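Local atomic coordinates of glycoside hydrolase, family 11\:clostridium cellulosome enzyme, dockerin type i\:polysaccharide (Clostridium thermocellum, PDB entry 2C71), a protein that hydrolyses acetyl esters of xylan as a metal-ion-dependent carbohydrate esterase of family 4, with a magnesium ion bound in this structure. Residues R22-L27 / R52-S57; P104-S109 / K201-S206. All blocks are in the same frame, centred on the assembly; numbering follows the deposited sequence.

In the fold
From the N terminus the chain runs through strand 6-12 and helix 17-30, comes back through strand 35-38 and goes out again along helix 45-56, nearly parallel to the first helix. Interaction 1 (22-27 with 52-57) closes this 24-residue excursion, joining two neighbouring helices over strand 35-38 of the parallel sheet. The chain then passes through strand 60-63 and helix 76-94 before interaction 2 (104-109 with 201-206) opens. This second contact spans 91 residues and brings a C-terminal segment back to the loop ahead of helix 110-115. The two contacts follow in series, neither nesting nor crossing. The centres of interactions 1 and 2 are 26 Å apart, on opposite sides of the chain's centre. The magnesium site is nearer to interaction 2.

Interaction 1 (R22-L27 / R52-S57); sequences RVLDKL and RRMVNS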
loop_
_atom_site.group_PDB
_atom_site.type_symbol
_atom_site.label_atom_id
_atom_site.label_comp_id
_atom_site.label_asym_id
_atom_site.label_seq_id
_atom_site.Cartn_x
_atom_site.Cartn_y
_atom_site.Cartn_z
ATOM N N ARG A 22 4.166 11.528 -8.816
ATOM C CA ARG A 22 4.754 12.401 -7.801
ATOM C C ARG A 22 5.379 11.618 -6.677
ATOM O O ARG A 22 6.456 11.968 -6.168
ATOM C CB ARG A 22 3.713 13.379 -7.252
ATOM C CG ARG A 22 3.131 14.319 -8.233
ATOM C CD ARG A 22 2.049 15.151 -7.552
ATOM N NE ARG A 22 1.420 15.962 -8.558
ATOM C CZ ARG A 22 0.267 16.550 -8.380
ATOM N NH1 ARG A 22 -0.441 16.359 -7.254
ATOM N NH2 ARG A 22 -0.202 17.324 -9.346
ATOM N N VAL A 23 4.694 10.555 -6.226
ATOM C CA VAL A 23 5.237 9.691 -5.177
ATOM C C VAL A 23 6.457 8.950 -5.709
ATOM O O VAL A 23 7.498 8.907 -5.032
ATOM C CB VAL A 23 4.186 8.727 -4.652
ATOM C CG1 VAL A 23 4.789 7.654 -3.746
ATOM C CG2 VAL A 23 3.091 9.495 -3.866
ATOM N N LEU A 24 6.367 8.336 -6.895
ATOM C CA LEU A 24 7.493 7.578 -7.439
ATOM C C LEU A 24 8.726 8.470 -7.591
ATOM O O LEU A 24 9.845 7.995 -7.383
ATOM C CB LEU A 24 7.115 6.911 -8.757
ATOM C CG LEU A 24 6.123 5.743 -8.615
ATOM C CD1 LEU A 24 5.540 5.371 -9.982
ATOM C CD2 LEU A 24 6.782 4.516 -7.989
ATOM N N ASP A 25 8.534 9.721 -7.977
ATOM C CA ASP A 25 9.680 10.649 -8.102
ATOM C C ASP A 25 10.367 10.846 -6.767
ATOM O O ASP A 25 11.598 10.932 -6.730
ATOM C CB ASP A 25 9.252 11.959 -8.698
ATOM C CG ASP A 25 8.883 11.885 -10.180
ATOM O OD1 ASP A 25 9.165 10.928 -10.873
ATOM O OD2 ASP A 25 8.346 12.935 -10.677
ATOM N N LYS A 26 9.621 11.003 -5.660
ATOM C CA LYS A 26 10.229 11.120 -4.333
ATOM C C LYS A 26 10.987 9.851 -3.973
ATOM O O LYS A 26 12.082 9.893 -3.413
ATOM C CB LYS A 26 9.181 11.390 -3.254
ATOM C CG LYS A 26 8.437 12.696 -3.358
ATOM C CD LYS A 26 9.311 13.931 -3.237
ATOM C CE LYS A 26 8.492 15.178 -3.395
ATOM N NZ LYS A 26 9.258 16.384 -3.374
ATOM N N LEU A 27 10.387 8.695 -4.240
ATOM C CA LEU A 27 11.039 7.426 -3.904
ATOM C C LEU A 27 12.315 7.254 -4.703
ATOM O O LEU A 27 13.328 6.727 -4.185
ATOM C CB LEU A 27 10.091 6.261 -4.087
ATOM C CG LEU A 27 8.800 6.362 -3.248
ATOM C CD1 LEU A 27 7.860 5.193 -3.650
ATOM C CD2 LEU A 27 9.060 6.377 -1.777
ATOM N N ARG A 52 4.179 -0.703 -14.401
ATOM C CA ARG A 52 5.424 -1.396 -14.675
ATOM C C ARG A 52 6.601 -0.646 -14.059
ATOM O O ARG A 52 7.558 -1.287 -13.579
ATOM C CB ARG A 52 5.544 -1.650 -16.198
ATOM C CG ARG A 52 6.666 -2.588 -16.633
ATOM C CD ARG A 52 6.626 -3.975 -16.045
ATOM N NE ARG A 52 5.731 -4.937 -16.691
ATOM C CZ ARG A 52 6.087 -6.173 -17.100
ATOM N NH1 ARG A 52 7.331 -6.639 -17.002
ATOM N NH2 ARG A 52 5.175 -6.998 -17.554
ATOM N N ARG A 53 6.558 0.687 -14.075
ATOM C CA ARG A 53 7.583 1.471 -13.416
ATOM C C ARG A 53 7.734 1.073 -11.958
ATOM O O ARG A 53 8.860 1.046 -11.420
ATOM C CB ARG A 53 7.240 2.973 -13.508
ATOM C CG ARG A 53 8.228 3.894 -12.813
ATOM C CD ARG A 53 7.899 5.350 -13.008
ATOM N NE ARG A 53 8.752 6.168 -12.155
ATOM C CZ ARG A 53 8.603 7.470 -11.952
ATOM N NH1 ARG A 53 7.568 8.130 -12.428
ATOM N NH2 ARG A 53 9.474 8.115 -11.164
ATOM N N MET A 54 6.619 0.763 -11.274
ATOM C CA MET A 54 6.707 0.318 -9.880
ATOM C C MET A 54 7.623 -0.879 -9.769
ATOM O O MET A 54 8.586 -0.898 -8.989
ATOM C CB MET A 54 5.315 -0.023 -9.350
ATOM C CG MET A 54 4.400 1.186 -9.236
ATOM S SD MET A 54 2.724 0.644 -8.858
ATOM C CE MET A 54 1.931 2.263 -8.858
ATOM N N VAL A 55 7.301 -1.922 -10.553
ATOM C CA VAL A 55 8.071 -3.167 -10.570
ATOM C C VAL A 55 9.535 -2.898 -10.926
ATOM O O VAL A 55 10.465 -3.368 -10.253
ATOM C CB VAL A 55 7.460 -4.214 -11.556
ATOM C CG1 VAL A 55 8.268 -5.496 -11.546
ATOM C CG2 VAL A 55 6.017 -4.529 -11.228
ATOM N N ASN A 56 9.718 -2.106 -11.960
ATOM C CA ASN A 56 11.060 -1.854 -12.490
ATOM C C ASN A 56 11.991 -1.217 -11.443
ATOM O O ASN A 56 13.178 -1.408 -11.499
ATOM C CB ASN A 56 11.000 -0.916 -13.695
ATOM C CG ASN A 56 10.313 -1.533 -14.915
ATOM O OD1 ASN A 56 10.124 -2.759 -14.999
ATOM N ND2 ASN A 56 9.968 -0.674 -15.885
ATOM N N SER A 57 11.373 -0.447 -10.533
ATOM C CA SER A 57 12.038 0.373 -9.541
ATOM C C SER A 57 12.163 -0.305 -8.186
ATOM O O SER A 57 12.547 0.322 -7.204
ATOM C CB SER A 57 11.343 1.726 -9.417
ATOM O OG SER A 57 11.191 2.367 -10.634
HETATM O O HOH W 1 7.762 11.046 -13.146
#
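Leu-24 and Arg-53 join neighbouring helices of the NodB-type deacetylase fold, both part of successive beta-alpha units. The axes of the short segments lie 11.5 Å apart and run nearly parallel, at 14°. On the buried side the packing is apolar: Leu-24 CD2 comes within 4.3 Å of Met-54 CG, and both side chains also rest on Phe-36 of strand 35-38. Leu-24 serves the outer layer too. Its CB sits over the centre of the Arg-53 guanidinium, 3.6 Å from CZ, while its CD1 lies against the aliphatic part of the arginine, 3.8 Å from Arg-53 CD, as the two side chains pass in opposite directions.

Arg-53 spans the gap because CG leaves anti to the backbone N (chi1 178°) and the chain stays extended as far as NE. At its end, NH2 donates an almost straight salt-bridge bond of 2.8 Å to Asp-25 OD1. OD1 lies in the guanidinium plane and is met on its anti side, with the carboxylate turned 42° from the guanidinium. NH2 also pairs with Asp-28, so two acids share this one nitrogen, which probably favours their ionised forms.

The solvent side is looser and mediated by water. One water donates to Asp-25 OD1 and accepts from Arg-53 NH1, bridging the same ion pair, and Asp-25 OD1 is thus gripped twice. Where helix 45-56 ends, Ser-57 OG donates to Arg-53 O at 2.8 Å.

Interaction 2 (P104-S109 / K201-S206); sequences PNLETS and KRMYNS
Met-203 reaches Leu-106 and Thr-108 through a bent chain: CG leaves anti to the backbone N (chi1 -167°), chi2, at 148°, falls short of full extension, and chi3 of 54° folds the terminal methyl round. Met-203 CE thereby becomes the point of contact, 3.7 Å from Leu-106 O and 4.4 Å from Leu-106 CB. The same methyl meets Thr-108 CG2 at 4.1 Å, the two side chains crossing at a slant.

Asn-105 and Leu-106, both left-handed, are the central residues of a turn of type I'/III' over 104-107, closed by Glu-107 N donating to Pro-104 O at 3.2 Å. This turn precedes helix 110-115, whose N-cap is Ser-109, and it brings the Leu-106 side chain to about 8 Å from the magnesium ion. Across from it, 201-206 is tied into the fold by Tyr-204, whose backbone bonds with Phe-120 and Gly-122, and by Asn-205, which accepts from Gly-123.

The contact is a small surface patch that joins the C-terminal segment to a loop near the metal site. A single methyl set against one carbonyl oxygen and two aliphatic carbons implies van der Waals packing, without charge or strong directionality.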
loop_
_atom_site.group_PDB
_atom_site.type_symbol
_atom_site.label_atom_id
_atom_site.label_comp_id
_atom_site.label_asym_id
_atom_site.label_seq_id
_atom_site.Cartn_x
_atom_site.Cartn_y
_atom_site.Cartn_z
ATOM N N PRO A 104 -10.687 -2.370 1.475
ATOM C CA PRO A 104 -11.269 -1.008 1.373
ATOM C C PRO A 104 -11.789 -0.578 2.721
ATOM O O PRO A 104 -12.532 -1.311 3.408
ATOM C CB PRO A 104 -12.372 -1.187 0.332
ATOM C CG PRO A 104 -11.825 -2.275 -0.552
ATOM C CD PRO A 104 -11.197 -3.252 0.425
ATOM N N ASN A 105 -11.445 0.643 3.116
ATOM C CA ASN A 105 -11.858 1.233 4.385
ATOM C C ASN A 105 -11.368 0.469 5.614
ATOM O O ASN A 105 -11.826 0.756 6.718
ATOM C CB ASN A 105 -13.377 1.385 4.489
ATOM C CG ASN A 105 -13.992 2.174 3.363
ATOM O OD1 ASN A 105 -15.159 1.973 3.011
ATOM N ND2 ASN A 105 -13.251 3.054 2.769
ATOM N N LEU A 106 -10.448 -0.459 5.459
ATOM C CA LEU A 106 -9.963 -1.309 6.540
ATOM C C LEU A 106 -11.088 -2.133 7.150
ATOM O O LEU A 106 -10.912 -2.675 8.239
ATOM C CB LEU A 106 -9.157 -0.584 7.605
ATOM C CG LEU A 106 -7.928 0.151 7.059
ATOM C CD1 LEU A 106 -7.167 0.816 8.150
ATOM C CD2 LEU A 106 -6.986 -0.807 6.292
ATOM N N GLU A 107 -12.193 -2.349 6.429
ATOM C CA GLU A 107 -13.339 -3.077 6.955
ATOM C C GLU A 107 -13.256 -4.559 6.628
ATOM O O GLU A 107 -13.137 -4.923 5.455
ATOM C CB GLU A 107 -14.635 -2.504 6.400
ATOM C CG GLU A 107 -14.956 -1.156 7.013
ATOM C CD GLU A 107 -15.917 -0.236 6.253
ATOM O OE1 GLU A 107 -16.311 -0.519 5.107
ATOM O OE2 GLU A 107 -16.247 0.848 6.832
ATOM N N THR A 108 -13.309 -5.430 7.655
ATOM C CA THR A 108 -13.222 -6.861 7.472
ATOM C C THR A 108 -14.461 -7.544 8.054
ATOM O O THR A 108 -15.241 -6.941 8.824
ATOM C CB THR A 108 -11.947 -7.462 8.053
ATOM O OG1 THR A 108 -11.989 -7.378 9.475
ATOM C CG2 THR A 108 -10.685 -6.756 7.499
ATOM N N SER A 109 -14.596 -8.819 7.701
ATOM C CA SER A 109 -15.593 -9.728 8.264
ATOM C C SER A 109 -15.012 -11.110 8.129
ATOM O O SER A 109 -14.116 -11.321 7.327
ATOM C CB SER A 109 -16.939 -9.647 7.523
ATOM O OG SER A 109 -16.739 -10.066 6.176
ATOM N N LYS A 201 -5.628 -15.551 9.219
ATOM C CA LYS A 201 -6.839 -14.754 9.069
ATOM C C LYS A 201 -6.853 -13.579 10.044
ATOM O O LYS A 201 -7.804 -13.403 10.807
ATOM C CB LYS A 201 -8.082 -15.621 9.270
ATOM C CG LYS A 201 -8.487 -16.418 8.041
ATOM C CD LYS A 201 -7.887 -15.825 6.777
ATOM C CE LYS A 201 -7.925 -16.820 5.627
ATOM N NZ LYS A 201 -7.674 -16.163 4.315
ATOM N N ARG A 202 -5.792 -12.781 10.012
ATOM C CA ARG A 202 -5.679 -11.627 10.859
ATOM C C ARG A 202 -5.071 -10.493 10.037
ATOM O O ARG A 202 -4.321 -10.714 9.093
ATOM C CB ARG A 202 -4.802 -11.956 12.026
ATOM C CG ARG A 202 -5.388 -13.118 12.849
ATOM C CD ARG A 202 -4.494 -13.619 13.879
ATOM N NE ARG A 202 -4.334 -12.594 14.873
ATOM C CZ ARG A 202 -3.419 -12.641 15.830
ATOM N NH1 ARG A 202 -2.580 -13.668 15.900
ATOM N NH2 ARG A 202 -3.327 -11.647 16.711
ATOM N N MET A 203 -5.445 -9.276 10.387
ATOM C CA MET A 203 -4.906 -8.089 9.697
ATOM C C MET A 203 -3.610 -7.630 10.360
ATOM O O MET A 203 -3.554 -7.394 11.563
ATOM C CB MET A 203 -5.905 -6.918 9.580
ATOM C CG MET A 203 -5.438 -5.795 8.578
ATOM S SD MET A 203 -6.767 -4.975 7.758
ATOM C CE MET A 203 -7.765 -4.431 9.126
ATOM N N TYR A 204 -2.563 -7.510 9.551
ATOM C CA TYR A 204 -1.254 -7.047 10.043
ATOM C C TYR A 204 -1.190 -5.550 9.959
ATOM O O TYR A 204 -1.278 -4.953 8.873
ATOM C CB TYR A 204 -0.136 -7.591 9.193
ATOM C CG TYR A 204 0.104 -9.066 9.318
ATOM C CD1 TYR A 204 -0.683 -10.000 8.657
ATOM C CD2 TYR A 204 1.176 -9.547 10.098
ATOM C CE1 TYR A 204 -0.442 -11.351 8.742
ATOM C CE2 TYR A 204 1.438 -10.896 10.161
ATOM C CZ TYR A 204 0.605 -11.797 9.504
ATOM O OH TYR A 204 0.858 -13.167 9.582
ATOM N N ASN A 205 -0.993 -4.875 11.098
ATOM C CA ASN A 205 -0.654 -3.455 11.148
ATOM C C ASN A 205 0.852 -3.244 11.301
ATOM O O ASN A 205 1.358 -2.135 11.126
ATOM C CB ASN A 205 -1.400 -2.742 12.264
ATOM C CG ASN A 205 -2.883 -2.853 12.105
ATOM O OD1 ASN A 205 -3.415 -2.478 11.021
ATOM N ND2 ASN A 205 -3.561 -3.322 13.097
ATOM N N SER A 206 1.565 -4.320 11.593
ATOM C CA SER A 206 2.984 -4.346 11.831
ATOM C C SER A 206 3.424 -5.793 11.685
ATOM O O SER A 206 2.589 -6.705 11.660
ATOM C CB SER A 206 3.299 -3.913 13.232
ATOM O OG SER A 206 2.665 -4.694 14.200
#